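Long-range contacts in 4-oxalocrotonate decarboxylase NahK (Pseudomonas putida, PDB 5D2K), which catalyses the metal-assisted decarboxylation of (3E)-2-oxohex-3-enedioate to 2-oxopent-4-enoate and carbon dioxide, a step in the breakdown of naphthalene: residues D150-N155 / S169-I174; E53-K58 / Y88-D93. The protein carries 1 engineered substitution. All blocks are in the same frame, centred on the assembly; numbering follows the deposited sequence.

Contact 1: residues D150-N155 / S169-I174. With OOG (2-oxoadipic acid), chain D.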
loop_
_atom_site.group_PDB
_atom_site.type_symbol
_atom_site.label_atom_id
_atom_site.label_comp_id
_atom_site.label_asym_id
_atom_site.label_seq_id
_atom_site.Cartn_x
_atom_site.Cartn_y
_atom_site.Cartn_z
ATOM N N ASP A 150 0.114 9.083 0.243
ATOM C CA ASP A 150 0.464 10.464 -0.071
ATOM C C ASP A 150 0.848 10.554 -1.537
ATOM O O ASP A 150 2.032 10.554 -1.889
ATOM C CB ASP A 150 1.607 10.933 0.846
ATOM C CG ASP A 150 1.818 12.433 0.810
ATOM O OD1 ASP A 150 0.830 13.165 0.633
ATOM O OD2 ASP A 150 2.974 12.880 0.969
ATOM N N SER A 151 -0.156 10.615 -2.406
ATOM C CA SER A 151 0.107 10.680 -3.839
ATOM C C SER A 151 0.966 11.884 -4.174
ATOM O O SER A 151 0.725 12.978 -3.665
ATOM C CB SER A 151 -1.203 10.753 -4.621
ATOM O OG SER A 151 -0.951 10.904 -6.015
ATOM N N ARG A 152 1.962 11.683 -5.024
ATOM C CA ARG A 152 2.787 12.807 -5.450
ATOM C C ARG A 152 2.096 13.627 -6.552
ATOM O O ARG A 152 2.650 14.615 -7.014
ATOM C CB ARG A 152 4.171 12.311 -5.905
ATOM C CG ARG A 152 5.220 12.272 -4.766
ATOM C CD ARG A 152 4.778 11.417 -3.552
ATOM N NE ARG A 152 4.626 10.009 -3.920
ATOM C CZ ARG A 152 4.675 8.990 -3.063
ATOM N NH1 ARG A 152 4.518 7.744 -3.520
ATOM N NH2 ARG A 152 4.893 9.193 -1.763
ATOM N N TYR A 153 0.886 13.243 -6.955
ATOM C CA TYR A 153 0.158 14.026 -7.956
ATOM C C TYR A 153 -0.745 15.044 -7.296
ATOM O O TYR A 153 -1.321 14.783 -6.243
ATOM C CB TYR A 153 -0.641 13.109 -8.886
ATOM C CG TYR A 153 0.263 12.131 -9.584
ATOM C CD1 TYR A 153 1.237 12.569 -10.471
ATOM C CD2 TYR A 153 0.168 10.774 -9.321
ATOM C CE1 TYR A 153 2.087 11.673 -11.094
ATOM C CE2 TYR A 153 1.008 9.870 -9.928
ATOM C CZ TYR A 153 1.963 10.324 -10.815
ATOM O OH TYR A 153 2.782 9.402 -11.412
ATOM N N GLU A 154 -0.842 16.217 -7.924
ATOM C CA GLU A 154 -1.570 17.346 -7.360
ATOM C C GLU A 154 -3.024 17.000 -7.089
ATOM O O GLU A 154 -3.662 16.300 -7.879
ATOM C CB GLU A 154 -1.491 18.565 -8.289
ATOM C CG GLU A 154 -2.290 19.762 -7.786
ATOM C CD GLU A 154 -2.013 21.029 -8.565
ATOM O OE1 GLU A 154 -1.265 20.963 -9.561
ATOM O OE2 GLU A 154 -2.544 22.091 -8.174
ATOM N N ASN A 155 -3.516 17.497 -5.955
ATOM C CA ASN A 155 -4.885 17.296 -5.491
ATOM C C ASN A 155 -5.247 15.831 -5.301
ATOM O O ASN A 155 -6.425 15.470 -5.339
ATOM C CB ASN A 155 -5.878 17.958 -6.448
ATOM C CG ASN A 155 -6.222 19.377 -6.036
ATOM O OD1 ASN A 155 -5.540 20.331 -6.415
ATOM N ND2 ASN A 155 -7.281 19.521 -5.244
ATOM N N SER A 169 1.235 5.479 -4.361
ATOM C CA SER A 169 1.093 6.540 -3.347
ATOM C C SER A 169 1.696 6.183 -1.981
ATOM O O SER A 169 1.401 6.830 -0.973
ATOM C CB SER A 169 -0.386 6.913 -3.163
ATOM O OG SER A 169 -1.018 7.186 -4.412
ATOM N N SER A 170 2.556 5.173 -1.941
ATOM C CA SER A 170 3.093 4.718 -0.664
ATOM C C SER A 170 4.020 5.751 -0.035
ATOM O O SER A 170 4.760 6.445 -0.743
ATOM C CB SER A 170 3.853 3.405 -0.850
ATOM O OG SER A 170 3.031 2.412 -1.446
ATOM N N THR A 171 4.014 5.836 1.294
ATOM C CA THR A 171 4.978 6.717 1.954
ATOM C C THR A 171 5.276 6.353 3.423
ATOM O O THR A 171 6.433 6.448 3.837
ATOM C CB THR A 171 4.522 8.215 1.839
ATOM O OG1 THR A 171 5.669 9.074 1.877
ATOM C CG2 THR A 171 3.522 8.629 2.931
ATOM N N ARG A 172 4.268 5.931 4.201
ATOM C CA ARG A 172 4.511 5.446 5.567
ATOM C C ARG A 172 3.564 4.312 5.896
ATOM O O ARG A 172 2.503 4.199 5.289
ATOM C CB ARG A 172 4.311 6.538 6.630
ATOM C CG ARG A 172 5.151 7.817 6.458
ATOM C CD ARG A 172 6.608 7.627 6.872
ATOM N NE ARG A 172 7.336 8.901 6.771
ATOM C CZ ARG A 172 7.981 9.317 5.687
ATOM N NH1 ARG A 172 8.021 8.567 4.589
ATOM N NH2 ARG A 172 8.591 10.501 5.699
ATOM N N PHE A 173 3.947 3.487 6.866
ATOM C CA PHE A 173 3.002 2.524 7.424
ATOM C C PHE A 173 3.312 2.321 8.899
ATOM O O PHE A 173 4.465 2.387 9.324
ATOM C CB PHE A 173 3.024 1.193 6.648
ATOM C CG PHE A 173 4.299 0.403 6.788
ATOM C CD1 PHE A 173 5.381 0.624 5.935
ATOM C CD2 PHE A 173 4.414 -0.584 7.760
ATOM C CE1 PHE A 173 6.553 -0.117 6.069
ATOM C CE2 PHE A 173 5.577 -1.326 7.898
ATOM C CZ PHE A 173 6.651 -1.098 7.056
ATOM N N ILE A 174 2.251 2.096 9.670
ATOM C CA ILE A 174 2.333 1.973 11.128
ATOM C C ILE A 174 1.786 0.617 11.568
ATOM O O ILE A 174 0.602 0.344 11.382
ATOM C CB ILE A 174 1.518 3.087 11.842
ATOM C CG1 ILE A 174 1.782 4.463 11.220
ATOM C CG2 ILE A 174 1.802 3.083 13.347
ATOM C CD1 ILE A 174 0.582 5.424 11.266
HETATM C C2 OOG D . -3.503 4.544 -4.035
HETATM C C3 OOG D . -3.161 3.673 -2.839
HETATM C C4 OOG D . -4.206 2.593 -2.644
HETATM C C6 OOG D . -5.171 1.089 -0.745
HETATM O O4 OOG D . -5.007 0.494 0.346
HETATM O O3 OOG D . -6.280 1.056 -1.335
HETATM C C5 OOG D . -4.018 1.865 -1.332
HETATM C C1 OOG D . -4.228 5.794 -3.578
HETATM O O1 OOG D . -3.717 6.939 -3.753
HETATM O O2 OOG D . -5.354 5.684 -3.025
HETATM O O5 OOG D . -2.971 1.871 -0.721
HETATM O O HOH W 1 5.075 11.296 0.291
HETATM O O HOH W 2 -0.102 8.430 -6.760
#

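Contact 2: residues E53-K58 / Y88-D93. With EDO (1,2-ethanediol), chain E; EDO (1,2-ethanediol), chain H.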
loop_
_atom_site.group_PDB
_atom_site.type_symbol
_atom_site.label_atom_id
_atom_site.label_comp_id
_atom_site.label_asym_id
_atom_site.label_seq_id
_atom_site.Cartn_x
_atom_site.Cartn_y
_atom_site.Cartn_z
ATOM N N GLU A 53 11.896 0.476 -11.258
ATOM C CA GLU A 53 13.134 1.238 -11.343
ATOM C C GLU A 53 13.292 2.132 -10.113
ATOM O O GLU A 53 14.400 2.299 -9.617
ATOM C CB GLU A 53 13.189 2.061 -12.635
ATOM C CG GLU A 53 14.356 3.043 -12.739
ATOM C CD GLU A 53 15.749 2.443 -12.638
ATOM O OE1 GLU A 53 15.931 1.205 -12.758
ATOM O OE2 GLU A 53 16.691 3.252 -12.446
ATOM N N ILE A 54 12.195 2.686 -9.602
ATOM C CA ILE A 54 12.273 3.444 -8.354
ATOM C C ILE A 54 12.718 2.514 -7.227
ATOM O O ILE A 54 13.580 2.874 -6.416
ATOM C CB ILE A 54 10.929 4.113 -8.005
ATOM C CG1 ILE A 54 10.576 5.173 -9.065
ATOM C CG2 ILE A 54 10.997 4.764 -6.640
ATOM C CD1 ILE A 54 9.224 5.848 -8.832
ATOM N N ARG A 55 12.141 1.311 -7.179
ATOM C CA ARG A 55 12.604 0.311 -6.213
ATOM C C ARG A 55 14.116 0.070 -6.322
ATOM O O ARG A 55 14.810 0.020 -5.298
ATOM C CB ARG A 55 11.847 -1.019 -6.388
ATOM C CG ARG A 55 12.248 -2.067 -5.356
ATOM C CD ARG A 55 11.522 -3.394 -5.546
ATOM N NE ARG A 55 12.138 -4.427 -4.708
ATOM C CZ ARG A 55 11.484 -5.474 -4.212
ATOM N NH1 ARG A 55 10.197 -5.638 -4.471
ATOM N NH2 ARG A 55 12.126 -6.354 -3.454
ATOM N N ARG A 56 14.622 -0.063 -7.554
ATOM C CA ARG A 56 16.045 -0.270 -7.770
ATOM C C ARG A 56 16.883 0.920 -7.268
ATOM O O ARG A 56 17.927 0.728 -6.642
ATOM C CB ARG A 56 16.345 -0.532 -9.252
ATOM C CG ARG A 56 17.770 -1.041 -9.478
ATOM C CD ARG A 56 18.283 -0.705 -10.883
ATOM N NE ARG A 56 18.282 0.738 -11.110
ATOM C CZ ARG A 56 19.202 1.577 -10.642
ATOM N NH1 ARG A 56 20.221 1.127 -9.915
ATOM N NH2 ARG A 56 19.098 2.874 -10.891
ATOM N N ARG A 57 16.417 2.138 -7.526
ATOM C CA ARG A 57 17.114 3.323 -7.033
ATOM C C ARG A 57 17.241 3.276 -5.508
ATOM O O ARG A 57 18.295 3.587 -4.946
ATOM C CB ARG A 57 16.381 4.598 -7.467
ATOM C CG ARG A 57 16.399 4.842 -8.982
ATOM C CD ARG A 57 15.558 6.075 -9.364
ATOM N NE ARG A 57 16.089 7.324 -8.817
ATOM C CZ ARG A 57 17.090 8.016 -9.363
ATOM N NH1 ARG A 57 17.670 7.597 -10.486
ATOM N NH2 ARG A 57 17.510 9.137 -8.788
ATOM N N LYS A 58 16.165 2.873 -4.839
ATOM C CA LYS A 58 16.185 2.844 -3.387
ATOM C C LYS A 58 17.099 1.733 -2.882
ATOM O O LYS A 58 17.862 1.946 -1.939
ATOM C CB LYS A 58 14.761 2.680 -2.826
ATOM C CG LYS A 58 13.893 3.905 -3.089
ATOM C CD LYS A 58 12.635 3.898 -2.221
ATOM C CE LYS A 58 11.726 5.074 -2.539
ATOM N NZ LYS A 58 12.425 6.406 -2.390
ATOM N N TYR A 88 -0.363 -2.867 -7.149
ATOM C CA TYR A 88 0.541 -3.100 -6.038
ATOM C C TYR A 88 1.678 -2.070 -6.063
ATOM O O TYR A 88 1.885 -1.385 -7.063
ATOM C CB TYR A 88 1.101 -4.533 -6.050
ATOM C CG TYR A 88 2.070 -4.860 -7.177
ATOM C CD1 TYR A 88 3.411 -4.491 -7.108
ATOM C CD2 TYR A 88 1.636 -5.550 -8.308
ATOM C CE1 TYR A 88 4.290 -4.804 -8.141
ATOM C CE2 TYR A 88 2.499 -5.872 -9.335
ATOM C CZ TYR A 88 3.826 -5.491 -9.255
ATOM O OH TYR A 88 4.694 -5.800 -10.286
ATOM N N GLY A 89 2.383 -1.971 -4.944
ATOM C CA GLY A 89 3.599 -1.180 -4.845
ATOM C C GLY A 89 4.484 -1.792 -3.777
ATOM O O GLY A 89 4.120 -2.802 -3.165
ATOM N N PHE A 90 5.656 -1.204 -3.554
ATOM C CA PHE A 90 6.594 -1.741 -2.568
ATOM C C PHE A 90 6.733 -0.831 -1.350
ATOM O O PHE A 90 6.386 0.355 -1.403
ATOM C CB PHE A 90 7.977 -1.959 -3.208
ATOM C CG PHE A 90 8.676 -0.675 -3.582
ATOM C CD1 PHE A 90 9.444 0.013 -2.648
ATOM C CD2 PHE A 90 8.535 -0.141 -4.853
ATOM C CE1 PHE A 90 10.068 1.211 -2.984
ATOM C CE2 PHE A 90 9.152 1.042 -5.197
ATOM C CZ PHE A 90 9.921 1.727 -4.259
ATOM N N LEU A 91 7.256 -1.394 -0.262
ATOM C CA LEU A 91 7.472 -0.657 0.986
ATOM C C LEU A 91 8.959 -0.611 1.341
ATOM O O LEU A 91 9.605 -1.659 1.505
ATOM C CB LEU A 91 6.674 -1.304 2.127
ATOM C CG LEU A 91 5.176 -1.460 1.868
ATOM C CD1 LEU A 91 4.549 -2.299 2.977
ATOM C CD2 LEU A 91 4.495 -0.099 1.800
ATOM N N ALA A 92 9.515 0.594 1.437
ATOM C CA ALA A 92 10.904 0.760 1.863
ATOM C C ALA A 92 11.014 0.839 3.383
ATOM O O ALA A 92 10.055 1.242 4.072
ATOM C CB ALA A 92 11.506 2.005 1.225
ATOM N N ASP A 93 12.181 0.485 3.917
ATOM C CA ASP A 93 12.306 0.408 5.369
ATOM C C ASP A 93 12.003 1.736 6.085
ATOM O O ASP A 93 11.344 1.722 7.127
ATOM C CB ASP A 93 13.687 -0.150 5.793
ATOM C CG ASP A 93 14.886 0.514 5.115
ATOM O OD1 ASP A 93 14.804 1.616 4.528
ATOM O OD2 ASP A 93 15.970 -0.106 5.233
HETATM C C1 EDO E . 9.688 -8.292 -1.389
HETATM O O1 EDO E . 11.111 -8.218 -1.531
HETATM C C2 EDO E . 9.110 -8.983 -2.614
HETATM O O2 EDO E . 9.170 -8.112 -3.749
HETATM C C1 EDO H . 2.490 -6.250 -13.334
HETATM O O1 EDO H . 3.247 -7.025 -12.379
HETATM C C2 EDO H . 0.989 -6.378 -13.081
HETATM O O2 EDO H . 0.260 -5.967 -14.253
#

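Contact 1: residues D150-N155 / S169-I174
Bends at chi2 (56°) and chi3 (64°) fold the Arg152 side chain back on itself and bring its guanidinium to the carbonyl of Ser170. Both terminal nitrogens hold that one oxygen: Arg152 NH2 lies 2.9 Å and Arg152 NH1 3.1 Å from Ser170 O, which sits in the guanidinium plane, while the two donors approach from the same face of the carbonyl. Arginine suits this buried place because its remaining N-H groups can serve other partners: NE makes a salt bridge to Asp166, and NH2 donates to a water shared with Asp150 OD2 and Thr171 OG1. The Asp150 carboxylate is held by the backbone N-H groups of Ile109 and His110, one to each oxygen, and Asp150 CB packs against the methyl Thr171 CG2 at 3.7 Å. In this FAA-hydrolase-type fold, the loop after strand 139-149 meets the segment leading into its antiparallel neighbour, strand 170-175, at the substrate pocket. A backbone hydrogen bond from Asp150 N to Ser169 O, 2.9 Å, joins the segments as well. Serine suits both remaining places, its short hydroxyl serving a turn at Ser151 and the ligand at Ser169. Ser151 OG, anti to its own N (chi1 176°), accepts from Tyr153 N in an ST turn and meets a second water. That water donates to Ser169 OG, and Ser169 OG donates to O1 of the bound 2-oxoadipate over 2.8 Å.

Contact 2: residues E53-K58 / Y88-D93
Phe90 reaches from strand 88-92 to helix 53-58, its ring lying against the helix backbone and flanked by three side chains. Arg55 CB sits over one face, offset toward the rim, in a CH-pi contact 3.9 Å from the centroid of the Phe90 ring. At the ring edge, Lys58 CD comes within 3.8 Å of Phe90 CE1, and Ile54 CG2 lies 4.0 Å from Phe90 CZ. The ring also meets the main chain directly, with Arg55 CA 3.6 Å from Phe90 CZ. With CG placed between N and the carbonyl carbon (chi1 68°), the ring is carried toward the helix. Further along, Ala92 is small enough to let the Lys58 chain lie against its methyl. Buried Lys58 belongs to this packed side: it spends its methylenes on the ring and bends at chi4 (-57°) to carry NZ to Tyr94 OH, Glu23 and Glu26. The short axes run nearly parallel, 8° apart, in helix-on-sheet packing.

On the looser side, the partly exposed Arg55 chain extends from CG to NE, away from this apolar core, and its NH1 and NH2 both bond to an ethanediol probably acquired in crystallisation, while NE pairs with Glu59. An alanine here would keep the CB over the ring but would probably leave Glu59 without its charged mate. The chemistry across the two segments is therefore apolar: Arg55 gives Phe90 its CB and Lys58 its CD and CE, and their charges are answered by acidic groups on the helices.

Overall arrangement
From the N terminus, helix 12-27 comes first and touches both contacts: its Glu23 and Glu26 serve contact 2, while Ala25 and Glu26 border Arg152 of contact 1. Helix 44-60 follows, and contact 2 closes the excursion through strand 65-71 and helix 75-81 when strand 87-92 returns alongside it. Contact 1 opens only later, closing the short loop with helix 160-165 between strands 139-149 and 170-175. The two are in series, neither nested nor crossed. Their centres are about 13 Å apart, yet they meet on the same mixed sheet, where Phe173 CE1 packs 4.1 Å from Leu91 CB. Contact 2 seats a helix on that sheet, and contact 1 borders its ligand pocket.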